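Local coordinates for protein dihydroorotase (Agrobacterium tumefaciens, PDB 2OGJ) that probably hydrolyses the acetyl ester of (R)-mandelate, and acetyl glycolate less efficiently, using a binuclear zinc centre in a TIM-barrel amidohydrolase fold, at residues L149-I152 and K153-D156. Numbering follows the deposited sequence.
Sequences LRDI and KDID
Asp151 and Asp154 brace each other through an Asx turn and a superimposed type I beta turn, in the loop that links strand 128-132 to helix 157-165 of the TIM barrel. In the Asx turn, Lys153 N gives its hydrogen to Asp151 OD1 at 3.1 Å, meeting the oxygen on its anti side, 18° out of the carboxylate plane. Asp151 CG stands between its own backbone N and carbonyl carbon (chi1 49°), which swings OD1 back over the chain toward that amide. The beta turn is closed by Asp154 N on Asp151 O, also 3.1 Å. A weak bond from Ile155 N to Ile152 O adds a second, overlapping turn. The return grip comes from Asp154, whose OD2 takes two weak, bent hydrogen bonds, from Arg150 N (2.9 Å) and Asp151 N (3.0 Å), and so ties the entrance of the turn to its exit. The two carboxylates lie close, their planes nearly parallel, 17° apart; the amides on OD2 and, more loosely, nearby positive charges including Arg150 of the second subunit may ease their approach. Lys153 NZ, 4.2 Å from Asp151 OD1, is too far for a salt bridge. Arg150 sends its guanidinium away from the turn to another subunit, where NH2 forms a salt bridge with Asp151 of that second subunit. Asp154 O is hydrogen-bonded by Ser137 and Leu149 O by Trp186, which fastens the loop to its own chain. At the far end Asp156 is the N-cap of helix 157-165 and salt-bridges Arg159. Leu149 and Ile155, whose side chains also touch Leu135, cross at a slant, methyl CD2 of Leu149 lying against Ile155 CG1 at 3.6 Å.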
loop_
_atom_site.group_PDB
_atom_site.type_symbol
_atom_site.label_atom_id
_atom_site.label_comp_id
_atom_site.label_asym_id
_atom_site.label_seq_id
_atom_site.Cartn_x
_atom_site.Cartn_y
_atom_site.Cartn_z
ATOM N N LEU A 149 4.001 1.216 -13.742
ATOM C CA LEU A 149 4.075 2.464 -12.968
ATOM C C LEU A 149 3.137 2.406 -11.778
ATOM O O LEU A 149 2.252 3.246 -11.643
ATOM C CB LEU A 149 3.705 3.680 -13.813
ATOM C CG LEU A 149 4.820 4.303 -14.642
ATOM C CD1 LEU A 149 4.262 5.486 -15.404
ATOM C CD2 LEU A 149 5.939 4.751 -13.739
ATOM N N ARG A 150 3.356 1.409 -10.923
ATOM C CA ARG A 150 2.554 1.187 -9.725
ATOM C C ARG A 150 2.896 2.136 -8.581
ATOM O O ARG A 150 2.079 2.321 -7.673
ATOM C CB ARG A 150 2.714 -0.268 -9.257
ATOM C CG ARG A 150 2.196 -1.276 -10.269
ATOM C CD ARG A 150 2.596 -2.695 -9.928
ATOM N NE ARG A 150 2.134 -3.085 -8.605
ATOM C CZ ARG A 150 2.154 -4.337 -8.159
ATOM N NH1 ARG A 150 2.613 -5.309 -8.939
ATOM N NH2 ARG A 150 1.712 -4.616 -6.938
ATOM N N ASP A 151 4.092 2.724 -8.624
ATOM C CA ASP A 151 4.557 3.657 -7.601
ATOM C C ASP A 151 5.986 4.111 -7.918
ATOM O O ASP A 151 6.531 3.718 -8.938
ATOM C CB ASP A 151 4.485 3.008 -6.216
ATOM C CG ASP A 151 5.112 1.638 -6.179
ATOM O OD1 ASP A 151 6.292 1.509 -6.571
ATOM O OD2 ASP A 151 4.424 0.687 -5.753
ATOM N N ILE A 152 6.600 4.928 -7.063
ATOM C CA ILE A 152 7.951 5.406 -7.356
ATOM C C ILE A 152 9.071 4.399 -7.300
ATOM O O ILE A 152 10.182 4.725 -7.685
ATOM C CB ILE A 152 8.401 6.601 -6.456
ATOM C CG1 ILE A 152 7.744 6.495 -5.086
ATOM C CG2 ILE A 152 8.169 7.922 -7.173
ATOM C CD1 ILE A 152 8.215 5.347 -4.289
ATOM N N LYS A 153 8.824 3.197 -6.794
ATOM C CA LYS A 153 9.907 2.227 -6.786
ATOM C C LYS A 153 10.078 1.747 -8.238
ATOM O O LYS A 153 11.128 1.231 -8.622
ATOM C CB LYS A 153 9.615 1.055 -5.832
ATOM C CG LYS A 153 9.342 1.487 -4.381
ATOM C CD LYS A 153 9.693 0.410 -3.321
ATOM C CE LYS A 153 8.944 -0.932 -3.480
ATOM N NZ LYS A 153 7.468 -0.823 -3.275
ATOM N N ASP A 154 9.041 1.950 -9.046
ATOM C CA ASP A 154 9.066 1.565 -10.450
ATOM C C ASP A 154 9.864 2.563 -11.292
ATOM O O ASP A 154 10.218 2.263 -12.427
ATOM C CB ASP A 154 7.648 1.485 -11.014
ATOM C CG ASP A 154 6.852 0.339 -10.445
ATOM O OD1 ASP A 154 7.241 -0.824 -10.689
ATOM O OD2 ASP A 154 5.836 0.597 -9.762
ATOM N N ILE A 155 10.145 3.746 -10.745
ATOM C CA ILE A 155 10.891 4.773 -11.486
ATOM C C ILE A 155 12.305 4.961 -10.939
ATOM O O ILE A 155 12.473 5.287 -9.778
ATOM C CB ILE A 155 10.169 6.134 -11.418
ATOM C CG1 ILE A 155 8.766 5.999 -11.988
ATOM C CG2 ILE A 155 10.955 7.189 -12.176
ATOM C CD1 ILE A 155 7.941 7.254 -11.850
ATOM N N ASP A 156 13.320 4.767 -11.779
ATOM C CA ASP A 156 14.706 4.924 -11.354
ATOM C C ASP A 156 15.387 5.955 -12.238
ATOM O O ASP A 156 15.985 5.619 -13.261
ATOM C CB ASP A 156 15.436 3.595 -11.461
ATOM C CG ASP A 156 16.726 3.570 -10.659
ATOM O OD1 ASP A 156 17.537 4.527 -10.792
ATOM O OD2 ASP A 156 16.915 2.576 -9.903
#